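Side-chain contacts in DNA polymerase III subunit beta (Deinococcus radiodurans, PDB 4TRT), which probably tethers DNA polymerases and other proteins to DNA as a ring-shaped head-to-tail homodimer, lending them processivity: residues Asn28-Ala33 with Glu113-Leu118; Ala33-Thr38 with Thr44-Asn49. One frame throughout, in Å; residues are numbered along the deposited sequence.

Contact 1 (Asn28-Ala33 with Glu113-Leu118)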
loop_
_atom_site.group_PDB
_atom_site.type_symbol
_atom_site.label_atom_id
_atom_site.label_comp_id
_atom_site.label_asym_id
_atom_site.label_seq_id
_atom_site.Cartn_x
_atom_site.Cartn_y
_atom_site.Cartn_z
ATOM N N ASN A 28 -10.923 -27.338 -0.935
ATOM C CA ASN A 28 -11.495 -27.906 0.288
ATOM C C ASN A 28 -12.460 -26.904 0.917
ATOM O O ASN A 28 -12.029 -25.877 1.449
ATOM C CB ASN A 28 -10.357 -28.250 1.269
ATOM C CG ASN A 28 -10.845 -28.877 2.565
ATOM O OD1 ASN A 28 -12.012 -28.786 2.915
ATOM N ND2 ASN A 28 -9.927 -29.505 3.298
ATOM N N PRO A 29 -13.766 -27.211 0.903
ATOM C CA PRO A 29 -14.740 -26.204 1.326
ATOM C C PRO A 29 -14.649 -25.801 2.802
ATOM O O PRO A 29 -15.113 -24.739 3.155
ATOM C CB PRO A 29 -16.097 -26.866 1.023
ATOM C CG PRO A 29 -15.826 -28.324 1.021
ATOM C CD PRO A 29 -14.397 -28.508 0.589
ATOM N N LEU A 30 -14.050 -26.639 3.644
ATOM C CA LEU A 30 -13.950 -26.367 5.080
ATOM C C LEU A 30 -12.631 -25.727 5.483
ATOM O O LEU A 30 -12.525 -25.196 6.574
ATOM C CB LEU A 30 -14.160 -27.660 5.883
ATOM C CG LEU A 30 -15.617 -27.992 6.203
ATOM C CD1 LEU A 30 -15.713 -29.393 6.778
ATOM C CD2 LEU A 30 -16.203 -26.947 7.161
ATOM N N LEU A 31 -11.624 -25.784 4.615
ATOM C CA LEU A 31 -10.301 -25.266 4.956
ATOM C C LEU A 31 -10.328 -23.736 5.163
ATOM O O LEU A 31 -9.532 -23.200 5.927
ATOM C CB LEU A 31 -9.286 -25.659 3.893
ATOM C CG LEU A 31 -7.825 -25.313 4.192
ATOM C CD1 LEU A 31 -7.367 -25.876 5.531
ATOM C CD2 LEU A 31 -6.937 -25.825 3.057
ATOM N N THR A 32 -11.281 -23.072 4.514
ATOM C CA THR A 32 -11.455 -21.631 4.620
ATOM C C THR A 32 -12.308 -21.232 5.835
ATOM O O THR A 32 -12.549 -20.044 6.043
ATOM C CB THR A 32 -12.113 -21.081 3.337
ATOM O OG1 THR A 32 -13.290 -21.834 3.057
ATOM C CG2 THR A 32 -11.179 -21.215 2.163
ATOM N N ALA A 33 -12.770 -22.214 6.611
ATOM C CA ALA A 33 -13.620 -21.958 7.765
ATOM C C ALA A 33 -12.821 -21.625 9.029
ATOM O O ALA A 33 -11.668 -22.041 9.198
ATOM C CB ALA A 33 -14.523 -23.141 8.039
ATOM N N GLU A 113 -19.369 -30.694 12.155
ATOM C CA GLU A 113 -19.075 -32.133 12.322
ATOM C C GLU A 113 -17.963 -32.632 11.404
ATOM O O GLU A 113 -17.234 -33.546 11.765
ATOM C CB GLU A 113 -20.328 -32.988 12.099
ATOM C CG GLU A 113 -21.462 -32.729 13.084
ATOM C CD GLU A 113 -21.084 -33.047 14.522
ATOM O OE1 GLU A 113 -21.408 -34.167 14.995
ATOM O OE2 GLU A 113 -20.458 -32.184 15.174
ATOM N N ALA A 114 -17.825 -32.025 10.232
ATOM C CA ALA A 114 -16.794 -32.418 9.280
ATOM C C ALA A 114 -15.461 -31.676 9.456
ATOM O O ALA A 114 -14.497 -32.005 8.770
ATOM C CB ALA A 114 -17.302 -32.235 7.856
ATOM N N TYR A 115 -15.403 -30.669 10.334
ATOM C CA TYR A 115 -14.150 -29.938 10.570
ATOM C C TYR A 115 -13.237 -30.748 11.512
ATOM O O TYR A 115 -13.708 -31.252 12.525
ATOM C CB TYR A 115 -14.407 -28.530 11.147
ATOM C CG TYR A 115 -13.193 -27.639 11.027
ATOM C CD1 TYR A 115 -12.192 -27.664 11.993
ATOM C CD2 TYR A 115 -13.012 -26.819 9.921
ATOM C CE1 TYR A 115 -11.050 -26.877 11.874
ATOM C CE2 TYR A 115 -11.880 -26.038 9.793
ATOM C CZ TYR A 115 -10.897 -26.072 10.775
ATOM O OH TYR A 115 -9.771 -25.300 10.646
ATOM N N PRO A 116 -11.926 -30.860 11.193
ATOM C CA PRO A 116 -11.040 -31.725 11.990
ATOM C C PRO A 116 -10.850 -31.262 13.431
ATOM O O PRO A 116 -10.743 -30.070 13.666
ATOM C CB PRO A 116 -9.691 -31.613 11.255
ATOM C CG PRO A 116 -9.749 -30.284 10.577
ATOM C CD PRO A 116 -11.175 -30.227 10.090
ATOM N N PRO A 117 -10.781 -32.209 14.384
ATOM C CA PRO A 117 -10.419 -31.806 15.733
ATOM C C PRO A 117 -8.972 -31.337 15.742
ATOM O O PRO A 117 -8.091 -32.077 15.304
ATOM C CB PRO A 117 -10.579 -33.095 16.543
ATOM C CG PRO A 117 -10.349 -34.188 15.556
ATOM C CD PRO A 117 -10.920 -33.674 14.264
ATOM N N LEU A 118 -8.740 -30.104 16.175
ATOM C CA LEU A 118 -7.384 -29.585 16.315
ATOM C C LEU A 118 -6.996 -29.671 17.788
ATOM O O LEU A 118 -7.754 -29.225 18.640
ATOM C CB LEU A 118 -7.307 -28.136 15.821
ATOM C CG LEU A 118 -7.692 -27.888 14.362
ATOM C CD1 LEU A 118 -7.790 -26.393 14.064
ATOM C CD2 LEU A 118 -6.730 -28.585 13.413
HETATM O O HOH W 1 -9.339 -23.475 8.710
#

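Contact 2 (Ala33-Thr38 with Thr44-Asn49)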
loop_
_atom_site.group_PDB
_atom_site.type_symbol
_atom_site.label_atom_id
_atom_site.label_comp_id
_atom_site.label_asym_id
_atom_site.label_seq_id
_atom_site.Cartn_x
_atom_site.Cartn_y
_atom_site.Cartn_z
ATOM N N ALA A 33 -12.770 -22.214 6.611
ATOM C CA ALA A 33 -13.620 -21.958 7.765
ATOM C C ALA A 33 -12.821 -21.625 9.029
ATOM O O ALA A 33 -11.668 -22.041 9.198
ATOM C CB ALA A 33 -14.523 -23.141 8.039
ATOM N N LEU A 34 -13.462 -20.846 9.893
ATOM C CA LEU A 34 -13.005 -20.597 11.248
ATOM C C LEU A 34 -13.837 -21.498 12.138
ATOM O O LEU A 34 -15.070 -21.543 11.995
ATOM C CB LEU A 34 -13.270 -19.131 11.607
ATOM C CG LEU A 34 -13.019 -18.673 13.043
ATOM C CD1 LEU A 34 -11.519 -18.659 13.319
ATOM C CD2 LEU A 34 -13.583 -17.276 13.222
ATOM N N LYS A 35 -13.194 -22.212 13.057
ATOM C CA LYS A 35 -13.927 -22.950 14.060
ATOM C C LYS A 35 -14.048 -22.097 15.313
ATOM O O LYS A 35 -13.082 -21.440 15.733
ATOM C CB LYS A 35 -13.261 -24.284 14.384
ATOM C CG LYS A 35 -14.047 -25.103 15.395
ATOM C CD LYS A 35 -13.693 -26.583 15.375
ATOM C CE LYS A 35 -12.586 -26.942 16.340
ATOM N NZ LYS A 35 -12.200 -28.384 16.220
ATOM N N VAL A 36 -15.251 -22.058 15.882
ATOM C CA VAL A 36 -15.491 -21.283 17.105
ATOM C C VAL A 36 -16.035 -22.220 18.168
ATOM O O VAL A 36 -17.073 -22.842 17.981
ATOM C CB VAL A 36 -16.483 -20.121 16.892
ATOM C CG1 VAL A 36 -16.656 -19.348 18.194
ATOM C CG2 VAL A 36 -15.998 -19.197 15.789
ATOM N N GLU A 37 -15.293 -22.357 19.258
ATOM C CA GLU A 37 -15.692 -23.200 20.358
ATOM C C GLU A 37 -15.991 -22.289 21.504
ATOM O O GLU A 37 -15.220 -21.369 21.783
ATOM C CB GLU A 37 -14.572 -24.151 20.770
ATOM C CG GLU A 37 -14.410 -25.336 19.848
ATOM C CD GLU A 37 -13.147 -26.119 20.139
ATOM O OE1 GLU A 37 -12.064 -25.495 20.173
ATOM O OE2 GLU A 37 -13.241 -27.350 20.345
ATOM N N THR A 38 -17.118 -22.534 22.162
ATOM C CA THR A 38 -17.565 -21.682 23.242
ATOM C C THR A 38 -17.589 -22.466 24.541
ATOM O O THR A 38 -17.833 -23.670 24.563
ATOM C CB THR A 38 -18.948 -21.055 22.942
ATOM O OG1 THR A 38 -19.912 -22.076 22.637
ATOM C CG2 THR A 38 -18.845 -20.060 21.763
ATOM N N THR A 44 -13.042 -19.758 21.844
ATOM C CA THR A 44 -11.772 -20.192 21.273
ATOM C C THR A 44 -11.951 -20.232 19.761
ATOM O O THR A 44 -12.789 -20.967 19.251
ATOM C CB THR A 44 -11.363 -21.558 21.842
ATOM O OG1 THR A 44 -11.192 -21.421 23.250
ATOM C CG2 THR A 44 -10.040 -22.067 21.250
ATOM N N LEU A 45 -11.180 -19.398 19.073
ATOM C CA LEU A 45 -11.197 -19.287 17.620
ATOM C C LEU A 45 -10.038 -20.114 17.068
ATOM O O LEU A 45 -8.896 -19.922 17.490
ATOM C CB LEU A 45 -11.009 -17.819 17.207
ATOM C CG LEU A 45 -11.861 -16.741 17.894
ATOM C CD1 LEU A 45 -11.395 -15.337 17.535
ATOM C CD2 LEU A 45 -13.326 -16.908 17.526
ATOM N N SER A 46 -10.306 -21.022 16.128
ATOM C CA SER A 46 -9.230 -21.843 15.607
ATOM C C SER A 46 -9.360 -22.153 14.109
ATOM O O SER A 46 -10.458 -22.079 13.516
ATOM C CB SER A 46 -9.096 -23.124 16.444
ATOM O OG SER A 46 -10.103 -24.065 16.118
ATOM N N GLY A 47 -8.216 -22.481 13.514
ATOM C CA GLY A 47 -8.144 -22.862 12.104
ATOM C C GLY A 47 -6.777 -23.393 11.700
ATOM O O GLY A 47 -5.851 -23.475 12.517
ATOM N N THR A 48 -6.651 -23.771 10.431
ATOM C CA THR A 48 -5.422 -24.346 9.929
ATOM C C THR A 48 -5.203 -23.908 8.487
ATOM O O THR A 48 -6.157 -23.544 7.796
ATOM C CB THR A 48 -5.457 -25.884 10.006
ATOM O OG1 THR A 48 -4.181 -26.429 9.648
ATOM C CG2 THR A 48 -6.515 -26.443 9.053
ATOM N N ASN A 49 -3.941 -23.919 8.058
ATOM C CA ASN A 49 -3.615 -23.842 6.625
ATOM C C ASN A 49 -2.873 -25.098 6.173
ATOM O O ASN A 49 -2.207 -25.106 5.141
ATOM C CB ASN A 49 -2.821 -22.577 6.289
ATOM C CG ASN A 49 -1.441 -22.560 6.902
ATOM O OD1 ASN A 49 -0.982 -23.542 7.495
ATOM N ND2 ASN A 49 -0.753 -21.437 6.745
HETATM O O HOH W 1 -9.339 -23.475 8.710
HETATM O O HOH W 2 -11.761 -23.432 18.099
HETATM O O HOH W 3 -13.968 -21.657 24.564
#

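Contact 1 (Asn28-Ala33 with Glu113-Leu118)
Leu30 and Tyr115 mark the closest backbone approach, CA to CA 6.6 Å, where a type I beta turn from Leu30 to Ala33 meets the chain leaving the short 3-10 segment that ends at Ala114. Both loops belong to the N-terminal domain of the sliding-clamp fold: one leads into strand 33-38, the other lies on the connection from strand 103-108 to strand 126-129. Leu30 splits its two methyls between neighbours. CD1 is pressed against Ala114 CB at 3.4 Å, a snug fit for two methyl carbons, while CD2 lies more loosely by Tyr115 CD2. The tyrosine carries its CG anti to the backbone N (chi1 -164°), which lays the ring alongside the turn with its CD2-CE2 edge leading. Leu30 O comes up to that edge near the ring plane, 3.4 Å from Tyr115 CE2, while also accepting the turn-closing bond from Ala33 N. Pro116 CD rests over one face of the ring, nearer the ring's margin than its centre, and Ala33 CB approaches Tyr115 CE2 at 4.3 Å. Val69 of strand 68-71 packs on the tyrosine, and Thr48 of strand 42-48 meets its hydroxyl end. There Tyr115 OH is 2.7 Å from water 1, which also lies within bonding distance of the carbonyls Leu31 O and Ala33 O; as acceptors there outnumber its protons, the water may have to share them. With an alanine in place of Tyr115, water 1 would lose its phenolic partner and a gap would probably open beside Leu30 O and Ala33 CB. Upstream, an Asx turn shapes the loop: Leu30 N donates to Asn28 OD1 at 3.0 Å, lying 35° out of the plane of the amide carbonyl.

Contact 2 (Ala33-Thr38 with Thr44-Asn49)
Val36, with CG1 anti to the backbone N and CG2 beside it (chi1 -179°), and Leu45, with CG anti to its carbonyl carbon (chi1 -48°), run alongside each other on one face of the hairpin. Their closest carbons are Val36 CG2 and Leu45 CD2, 3.9 Å apart. Leu34, two residues before Val36, brings its CD1 to 4.0 Å from Leu45 CB. Leu15 and Leu18 of helix 8-21 pack on Leu34 and Leu45. This is an antiparallel beta hairpin of the N-terminal domain, in a sheet that runs on from strand 52-59 into the strands of the central domain: Val36 and Leu45 form the non-hydrogen-bonded pair, flanked by the hydrogen-bonded pairs Lys35-Ser46 and Glu37-Thr44. Each flanking pair makes two backbone bonds, the straightest being Thr44 N to Glu37 O at 2.7 Å. Between them Leu45 CA leans a C-H toward Lys35 O, and Val36 CA does likewise toward Thr44 O. The face of Lys35, Glu37, Thr44 and Ser46 is more polar. There Lys35 runs its aliphatic chain past Ser46, with Lys35 CB 3.6 Å from Ser46 OG. That hydroxyl is 2.7 Å from water 2, which can donate to Glu37 OE1 and Thr44 O, though more acceptors surround it than it has protons. Farther along, water 3 donates to Glu37 O and accepts from Thr44 OG1, 3.1 Å away.

Overall arrangement
Contact 2 is buried sheet structure, whereas contact 1 is a partly buried meeting of two loops beside it. Ala33 belongs to both, closing the turn of one and starting the strand of the other. The hairpin is held by direct backbone bonds between two strands close together in the sequence; the loops, some eighty residues apart, rely on apolar packing and a shared water. That water, water 1, also accepts from Thr48 N, so it ties the tyrosine loop to both strands. Tyr115 OH packs on Gly47 CA, and Lys35 NZ, at the end of a sheet side chain, makes a weak hydrogen bond to Pro116 O. Segment 113-118 thus lies against the hairpin itself.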